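Local structure of thiamine-phosphate synthase (Pyrococcus furiosus, 1XI3) at residues 21-26 with 45-50; 88-93 with 107-112; 135-140 with 149-154. The protein probably joins a thiazole phosphate to a pyrimidine diphosphate to make thiamine phosphate, a magnesium-dependent step of thiamine diphosphate biosynthesis. All coordinates share one frame; numbering follows the deposited sequence.

Contact 1. Residues 21-26 with 45-50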
loop_
_atom_site.group_PDB
_atom_site.type_symbol
_atom_site.label_atom_id
_atom_site.label_comp_id
_atom_site.label_asym_id
_atom_site.label_seq_id
_atom_site.Cartn_x
_atom_site.Cartn_y
_atom_site.Cartn_z
ATOM N N THR A 21 -9.061 3.267 14.555
ATOM C CA THR A 21 -7.850 3.676 15.289
ATOM C C THR A 21 -7.423 5.089 14.948
ATOM O O THR A 21 -7.746 5.592 13.889
ATOM C CB THR A 21 -6.625 2.725 15.036
ATOM O OG1 THR A 21 -6.127 2.868 13.700
ATOM C CG2 THR A 21 -6.977 1.253 15.385
ATOM N N ASP A 22 -6.660 5.707 15.842
ATOM C CA ASP A 22 -6.006 6.977 15.538
ATOM C C ASP A 22 -4.831 7.175 16.455
ATOM O O ASP A 22 -4.991 7.592 17.603
ATOM C CB ASP A 22 -6.997 8.142 15.660
ATOM C CG ASP A 22 -6.391 9.468 15.203
ATOM O OD1 ASP A 22 -5.169 9.516 14.910
ATOM O OD2 ASP A 22 -7.153 10.456 15.070
ATOM N N ARG A 23 -3.639 6.806 15.976
ATOM C CA ARG A 23 -2.418 6.890 16.782
ATOM C C ARG A 23 -2.057 8.335 17.161
ATOM O O ARG A 23 -1.176 8.545 18.010
ATOM C CB ARG A 23 -1.252 6.221 16.059
ATOM C CG ARG A 23 -0.928 6.849 14.708
ATOM C CD ARG A 23 0.339 6.286 14.064
ATOM N NE ARG A 23 0.372 4.829 14.062
ATOM C CZ ARG A 23 1.429 4.096 13.739
ATOM N NH1 ARG A 23 2.568 4.670 13.343
ATOM N NH2 ARG A 23 1.339 2.780 13.824
ATOM N N ARG A 24 -2.695 9.315 16.522
ATOM C CA ARG A 24 -2.577 10.719 17.001
ATOM C C ARG A 24 -3.138 10.898 18.415
ATOM O O ARG A 24 -2.715 11.834 19.156
ATOM C CB ARG A 24 -3.216 11.717 16.045
ATOM C CG ARG A 24 -2.593 11.753 14.665
ATOM C CD ARG A 24 -3.378 12.604 13.696
ATOM N NE ARG A 24 -4.712 12.045 13.495
ATOM C CZ ARG A 24 -5.603 12.497 12.628
ATOM N NH1 ARG A 24 -5.310 13.513 11.832
ATOM N NH2 ARG A 24 -6.788 11.899 12.527
ATOM N N LEU A 25 -4.071 10.023 18.788
ATOM C CA LEU A 25 -4.738 10.049 20.075
ATOM C C LEU A 25 -4.254 8.943 21.000
ATOM O O LEU A 25 -3.963 9.208 22.191
ATOM C CB LEU A 25 -6.244 9.937 19.900
ATOM C CG LEU A 25 -6.911 11.007 19.012
ATOM C CD1 LEU A 25 -8.360 10.629 18.779
ATOM C CD2 LEU A 25 -6.780 12.379 19.646
ATOM N N LYS A 26 -4.180 7.702 20.490
ATOM C CA LYS A 26 -3.834 6.543 21.308
ATOM C C LYS A 26 -3.179 5.494 20.465
ATOM O O LYS A 26 -3.531 5.353 19.307
ATOM C CB LYS A 26 -5.079 5.911 21.914
ATOM C CG LYS A 26 -5.666 6.622 23.105
ATOM N N MET A 45 -8.252 -0.452 11.246
ATOM C CA MET A 45 -6.919 0.056 11.366
ATOM C C MET A 45 -6.680 1.133 10.324
ATOM O O MET A 45 -6.693 0.859 9.135
ATOM C CB MET A 45 -5.887 -1.056 11.183
ATOM C CG MET A 45 -4.476 -0.614 11.424
ATOM S SD MET A 45 -3.214 -1.934 11.374
ATOM C CE MET A 45 -3.065 -2.189 9.626
ATOM N N ARG A 46 -6.429 2.356 10.787
ATOM C CA ARG A 46 -6.270 3.498 9.872
ATOM C C ARG A 46 -4.963 4.188 10.263
ATOM O O ARG A 46 -4.914 4.931 11.256
ATOM C CB ARG A 46 -7.467 4.445 9.984
ATOM C CG ARG A 46 -7.389 5.650 9.077
ATOM C CD ARG A 46 -8.602 6.514 9.170
ATOM N NE ARG A 46 -8.385 7.683 8.333
ATOM C CZ ARG A 46 -7.764 8.797 8.723
ATOM N NH1 ARG A 46 -7.284 8.914 9.962
ATOM N NH2 ARG A 46 -7.621 9.814 7.856
ATOM N N ILE A 47 -3.905 3.901 9.505
ATOM C CA ILE A 47 -2.556 4.426 9.779
ATOM C C ILE A 47 -2.058 5.247 8.572
ATOM O O ILE A 47 -2.010 4.737 7.467
ATOM C CB ILE A 47 -1.592 3.308 10.025
ATOM C CG1 ILE A 47 -2.043 2.458 11.228
ATOM C CG2 ILE A 47 -0.225 3.847 10.278
ATOM C CD1 ILE A 47 -1.245 1.238 11.414
ATOM N N LYS A 48 -1.715 6.498 8.818
ATOM C CA LYS A 48 -1.062 7.376 7.811
ATOM C C LYS A 48 0.444 7.409 8.066
ATOM O O LYS A 48 0.876 7.480 9.208
ATOM C CB LYS A 48 -1.612 8.786 7.963
ATOM N N ASN A 49 1.235 7.353 7.003
ATOM C CA ASN A 49 2.661 7.631 7.076
ATOM C C ASN A 49 3.429 6.723 8.027
ATOM O O ASN A 49 4.185 7.205 8.890
ATOM C CB ASN A 49 2.890 9.097 7.465
ATOM C CG ASN A 49 2.185 10.059 6.537
ATOM O OD1 ASN A 49 1.317 10.843 6.965
ATOM N ND2 ASN A 49 2.531 10.000 5.257
ATOM N N ALA A 50 3.220 5.418 7.892
ATOM C CA ALA A 50 4.091 4.418 8.498
ATOM C C ALA A 50 4.550 3.443 7.419
ATOM O O ALA A 50 3.838 3.215 6.453
ATOM C CB ALA A 50 3.364 3.665 9.555
HETATM O O HOH W 1 -4.118 4.730 13.832
#
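Met45 meets Thr21 through its backbone: Met45 CA lies 3.7 Å from Thr21 OG1, while Met45 CB points away from segment 21-26. At Arg46 the same hydroxyl accepts from the backbone, Arg46 N to Thr21 OG1 at 3.0 Å and almost straight (177°). A chi1 of 70° turns OG1 to face Arg46 N and leaves Thr21 CG2 4.2 Å from Met45 CA. A water accepts from Thr21 OG1 (2.7 Å) and from Arg23 N and donates to Arg46 O (2.7 Å), tying the two loops together. The extended Arg46 chain brings NH1 to 4.0 Å from Arg24 NH2, the guanidinium planes 40° apart. Arg24 grips the Asp22 carboxylate side-on, NE to OD1 and NH2 to OD2. Arg46, predicted to bind the pyrimidine diphosphate, thus lies beside a second arginine whose charge is met by Asp22. Ile47 CG2 sits over the centre of one face of the Arg23 guanidinium, 3.8 Å from CZ. Further on, Ala50 CB approaches Arg23 NH1 at 4.0 Å. Arg23 also makes salt bridges to Glu28 and Glu54. These loops follow barrel strands 17-20 and 42-45; Thr21 rests on helix 28-37, and Met45 and Arg23 pack on helix 52-68.

Contact 2. Residues 88-93 with 107-112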
loop_
_atom_site.group_PDB
_atom_site.type_symbol
_atom_site.label_atom_id
_atom_site.label_comp_id
_atom_site.label_asym_id
_atom_site.label_seq_id
_atom_site.Cartn_x
_atom_site.Cartn_y
_atom_site.Cartn_z
ATOM N N ASP A 88 -10.780 -8.949 7.379
ATOM C CA ASP A 88 -12.070 -9.221 6.797
ATOM C C ASP A 88 -12.354 -8.329 5.584
ATOM O O ASP A 88 -13.067 -8.744 4.669
ATOM C CB ASP A 88 -13.157 -9.090 7.825
ATOM C CG ASP A 88 -12.955 -10.072 8.995
ATOM O OD1 ASP A 88 -12.969 -11.306 8.741
ATOM O OD2 ASP A 88 -12.742 -9.622 10.106
ATOM N N GLY A 89 -11.797 -7.106 5.601
ATOM C CA GLY A 89 -12.094 -6.171 4.523
ATOM C C GLY A 89 -11.206 -4.968 4.496
ATOM O O GLY A 89 -10.262 -4.825 5.277
ATOM N N VAL A 90 -11.539 -4.088 3.561
ATOM C CA VAL A 90 -10.808 -2.835 3.358
ATOM C C VAL A 90 -11.853 -1.721 3.156
ATOM O O VAL A 90 -12.922 -1.961 2.589
ATOM C CB VAL A 90 -9.870 -2.921 2.127
ATOM C CG1 VAL A 90 -10.673 -3.227 0.849
ATOM C CG2 VAL A 90 -9.010 -1.684 2.000
ATOM N N GLN A 91 -11.547 -0.542 3.667
ATOM C CA GLN A 91 -12.371 0.654 3.459
ATOM C C GLN A 91 -11.706 1.493 2.368
ATOM O O GLN A 91 -10.493 1.757 2.448
ATOM C CB GLN A 91 -12.445 1.477 4.755
ATOM C CG GLN A 91 -13.335 2.702 4.646
ATOM C CD GLN A 91 -14.759 2.327 4.673
ATOM O OE1 GLN A 91 -15.122 1.246 5.187
ATOM N NE2 GLN A 91 -15.618 3.197 4.115
ATOM N N LEU A 92 -12.495 1.920 1.393
ATOM C CA LEU A 92 -11.972 2.651 0.239
ATOM C C LEU A 92 -12.726 3.959 0.016
ATOM O O LEU A 92 -13.941 3.961 -0.086
ATOM C CB LEU A 92 -12.090 1.807 -1.032
ATOM C CG LEU A 92 -11.349 0.474 -1.035
ATOM C CD1 LEU A 92 -11.742 -0.326 -2.262
ATOM C CD2 LEU A 92 -9.871 0.650 -0.938
ATOM N N GLY A 93 -11.945 5.023 -0.122
ATOM C CA GLY A 93 -12.437 6.365 -0.405
ATOM C C GLY A 93 -11.988 6.852 -1.771
ATOM O O GLY A 93 -11.319 6.155 -2.531
ATOM N N PRO A 107 -10.543 -10.664 -4.241
ATOM C CA PRO A 107 -11.942 -11.020 -4.366
ATOM C C PRO A 107 -12.660 -11.500 -3.105
ATOM O O PRO A 107 -13.892 -11.567 -3.109
ATOM C CB PRO A 107 -11.916 -12.159 -5.412
ATOM C CG PRO A 107 -10.539 -12.650 -5.437
ATOM C CD PRO A 107 -9.662 -11.504 -5.066
ATOM N N ASN A 108 -11.921 -11.878 -2.081
ATOM C CA ASN A 108 -12.547 -12.334 -0.826
ATOM C C ASN A 108 -12.726 -11.260 0.248
ATOM O O ASN A 108 -13.356 -11.534 1.268
ATOM C CB ASN A 108 -11.780 -13.517 -0.257
ATOM C CG ASN A 108 -11.794 -14.702 -1.186
ATOM O OD1 ASN A 108 -12.681 -14.837 -2.004
ATOM N ND2 ASN A 108 -10.798 -15.560 -1.062
ATOM N N LEU A 109 -12.201 -10.045 0.034
ATOM C CA LEU A 109 -12.348 -8.978 0.996
ATOM C C LEU A 109 -13.718 -8.331 0.927
ATOM O O LEU A 109 -14.285 -8.131 -0.167
ATOM C CB LEU A 109 -11.266 -7.872 0.772
ATOM C CG LEU A 109 -9.848 -8.217 1.090
ATOM C CD1 LEU A 109 -8.965 -7.010 0.794
ATOM C CD2 LEU A 109 -9.624 -8.718 2.503
ATOM N N ILE A 110 -14.246 -7.991 2.087
ATOM C CA ILE A 110 -15.414 -7.138 2.189
ATOM C C ILE A 110 -14.952 -5.732 1.861
ATOM O O ILE A 110 -13.952 -5.278 2.377
ATOM C CB ILE A 110 -15.975 -7.170 3.607
ATOM C CG1 ILE A 110 -16.428 -8.591 3.966
ATOM C CG2 ILE A 110 -17.097 -6.175 3.761
ATOM C CD1 ILE A 110 -16.742 -8.799 5.382
ATOM N N ILE A 111 -15.707 -5.054 1.011
ATOM C CA ILE A 111 -15.391 -3.701 0.587
ATOM C C ILE A 111 -16.340 -2.689 1.233
ATOM O O ILE A 111 -17.553 -2.706 1.008
ATOM C CB ILE A 111 -15.507 -3.551 -0.929
ATOM C CG1 ILE A 111 -14.624 -4.574 -1.671
ATOM C CG2 ILE A 111 -15.193 -2.092 -1.351
ATOM C CD1 ILE A 111 -13.175 -4.550 -1.437
ATOM N N GLY A 112 -15.779 -1.796 2.026
ATOM C CA GLY A 112 -16.504 -0.654 2.494
ATOM C C GLY A 112 -16.124 0.528 1.627
ATOM O O GLY A 112 -14.955 0.676 1.279
HETATM O O HOH W 2 -13.818 -11.363 4.301
#
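Val90 and Ile111 form the apolar centre, lying side by side and pointing the same way, with Val90 CG1 3.6 Å from Ile111 CD1. A chi1 of 59° places Val90 CG1 between its backbone N and carbonyl carbon, where it also lies 4.2 Å from Leu109 CD1, the two side chains crossing at about a right angle. Leu92 CD1 extends the cluster, 4.0 Å from Ile111 CG2. Beneath it runs a parallel ladder: Val90 N bonds Ile110 O, Gly112 N bonds Val90 O at 2.9 Å (170°), and Leu92 N bonds Gly112 O. On the other sheet face, the bend at chi2 (75°) folds the Gln91 amide over Gly112, which has no side chain to occupy that place, and Gln91 OE1 lies 3.6 Å from Gly112 CA. Gln91 NE2 hydrogen-bonds Ser114 OG. At the polar edge, Ile110 N meets Asp88 O at 2.9 Å, and a water donates to both Asp88 O (2.7 Å) and Asn108 O. The contact closes a beta-alpha-beta unit of the barrel: Ile111 and Leu92 pack on helix 99-105, Val90 and Leu109 on helix 79-85, and strand 72-76 pairs with the other edge of strand 89-92.

Contact 3. Residues 135-140 with 149-154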
loop_
_atom_site.group_PDB
_atom_site.type_symbol
_atom_site.label_atom_id
_atom_site.label_comp_id
_atom_site.label_asym_id
_atom_site.label_seq_id
_atom_site.Cartn_x
_atom_site.Cartn_y
_atom_site.Cartn_z
ATOM N N GLY A 135 -20.714 9.857 5.489
ATOM C CA GLY A 135 -20.434 10.968 6.356
ATOM C C GLY A 135 -19.926 12.173 5.562
ATOM O O GLY A 135 -19.980 12.156 4.359
ATOM N N SER A 136 -19.400 13.182 6.229
ATOM C CA SER A 136 -19.362 13.309 7.664
ATOM C C SER A 136 -20.727 13.781 8.148
ATOM O O SER A 136 -21.290 14.732 7.613
ATOM C CB SER A 136 -18.299 14.321 8.067
ATOM O OG SER A 136 -18.082 14.273 9.459
ATOM N N VAL A 137 -21.292 13.098 9.137
ATOM C CA VAL A 137 -22.623 13.528 9.618
ATOM C C VAL A 137 -22.535 14.977 10.184
ATOM O O VAL A 137 -23.365 15.867 9.841
ATOM C CB VAL A 137 -23.186 12.585 10.671
ATOM C CG1 VAL A 137 -24.582 13.015 11.096
ATOM C CG2 VAL A 137 -23.244 11.170 10.129
ATOM N N PHE A 138 -21.542 15.166 11.039
ATOM C CA PHE A 138 -21.249 16.451 11.663
ATOM C C PHE A 138 -19.779 16.812 11.392
ATOM O O PHE A 138 -18.975 15.962 11.008
ATOM C CB PHE A 138 -21.485 16.373 13.164
ATOM C CG PHE A 138 -22.813 15.805 13.560
ATOM C CD1 PHE A 138 -22.904 14.529 14.098
ATOM C CD2 PHE A 138 -23.976 16.561 13.435
ATOM C CE1 PHE A 138 -24.126 14.014 14.504
ATOM C CE2 PHE A 138 -25.204 16.030 13.812
ATOM C CZ PHE A 138 -25.273 14.765 14.343
ATOM N N PRO A 139 -19.409 18.088 11.571
ATOM C CA PRO A 139 -18.002 18.462 11.348
ATOM C C PRO A 139 -16.998 17.659 12.193
ATOM O O PRO A 139 -17.281 17.359 13.362
ATOM C CB PRO A 139 -17.973 19.952 11.747
ATOM C CG PRO A 139 -19.373 20.414 11.583
ATOM C CD PRO A 139 -20.222 19.241 11.992
ATOM N N THR A 140 -15.844 17.319 11.602
ATOM C CA THR A 140 -14.798 16.517 12.267
ATOM C C THR A 140 -13.421 17.159 12.104
ATOM O O THR A 140 -13.245 18.341 12.390
ATOM C CB THR A 140 -14.693 15.110 11.659
ATOM O OG1 THR A 140 -14.314 15.210 10.283
ATOM C CG2 THR A 140 -15.990 14.413 11.726
ATOM N N ILE A 149 -22.419 15.888 5.491
ATOM C CA ILE A 149 -23.689 15.535 4.836
ATOM C C ILE A 149 -24.931 15.797 5.706
ATOM O O ILE A 149 -26.039 15.966 5.158
ATOM C CB ILE A 149 -23.718 14.075 4.324
ATOM C CG1 ILE A 149 -23.657 13.087 5.497
ATOM C CG2 ILE A 149 -22.583 13.823 3.301
ATOM C CD1 ILE A 149 -23.813 11.601 5.043
ATOM N N GLY A 150 -24.750 15.865 7.019
ATOM C CA GLY A 150 -25.858 16.088 7.946
ATOM C C GLY A 150 -26.792 14.880 8.114
ATOM O O GLY A 150 -26.721 13.873 7.359
ATOM N N LEU A 151 -27.668 14.974 9.119
ATOM C CA LEU A 151 -28.680 13.945 9.365
ATOM C C LEU A 151 -29.613 13.730 8.192
ATOM O O LEU A 151 -29.917 12.586 7.873
ATOM C CB LEU A 151 -29.503 14.251 10.636
ATOM C CG LEU A 151 -28.717 14.211 11.954
ATOM C CD1 LEU A 151 -29.444 14.877 13.099
ATOM C CD2 LEU A 151 -28.377 12.765 12.345
ATOM N N GLU A 152 -30.084 14.809 7.540
ATOM C CA GLU A 152 -30.942 14.654 6.368
ATOM C C GLU A 152 -30.271 13.939 5.201
ATOM O O GLU A 152 -30.877 13.120 4.518
ATOM C CB GLU A 152 -31.446 16.026 5.874
ATOM C CG GLU A 152 -32.517 16.622 6.771
ATOM C CD GLU A 152 -33.222 17.801 6.126
ATOM O OE1 GLU A 152 -33.015 18.016 4.900
ATOM O OE2 GLU A 152 -33.980 18.497 6.852
ATOM N N GLY A 153 -29.004 14.263 4.956
ATOM C CA GLY A 153 -28.266 13.627 3.883
ATOM C C GLY A 153 -27.987 12.179 4.207
ATOM O O GLY A 153 -28.114 11.319 3.343
ATOM N N LEU A 154 -27.643 11.932 5.460
ATOM C CA LEU A 154 -27.506 10.533 5.924
ATOM C C LEU A 154 -28.810 9.746 5.708
ATOM O O LEU A 154 -28.791 8.668 5.157
ATOM C CB LEU A 154 -27.092 10.524 7.382
ATOM C CG LEU A 154 -26.895 9.136 8.004
ATOM C CD1 LEU A 154 -25.817 8.333 7.182
ATOM C CD2 LEU A 154 -26.518 9.280 9.420
#
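Ile149 covers the turn at Gly135 and Ser136, where the sixth strand of a TIM barrel, 131-135, runs out into its beta-alpha loop before helix 150-160. Its CB stands 4.1 Å from Ser136 O. The chain then splits. CG1, held between the backbone N and carbonyl carbon by a chi1 of 65°, lies 3.6 Å from the same Ser136 O, whereas CG2 reaches Gly135 O at 3.3 Å. At the tip, CD1 continues over the glycine backbone and comes 3.6 Å from Gly135 N. Ile149 CG1, CG2 and CD1 thus all pack on main-chain atoms of Gly135. The peptide leading into Ser136 is cis. Alongside the apolar cover, Ile149 N donates to Ser136 O at 2.7 Å (165°). One residue later, Gly150 N makes only a weak bond to Val137 O.

The helix then presents two leucines to Val137, one to each methyl: Val137 CG2 touches Leu154 CD2 at 3.8 Å, and CG1 meets Leu151 CD2. Val137 CG1 also lies over one face of the Phe138 ring, toward its rim. Ala167 of strand 165-168 backs both Val137 and Leu154, and Val179 of helix 176-180 packs on Phe138 and both leucines. Phe138 CZ meets Leu151 CD2 at 4.2 Å.

In the fold
The three contacts follow one another along a single TIM barrel without touching. Contact 1 bridges the loops after the first two strands, contact 2 pairs the fourth and fifth, and contact 3 ties the loop after the sixth to its helix. Centres of contacts 1 and 2 are about 19 Å apart, and each is about 23 Å from that of contact 3. Contact 1 holds Met45, Arg46, Ile47 and Lys48 and contact 3 holds Thr140 of the predicted substrate sites; contact 2 lies beside them, the Gln91 side chain about 3 Å from that of Ser114 and about 4 Å from that of Gln44. The Ser136 side chain is about 5 Å from a sulfate, probably from the crystallisation liquor.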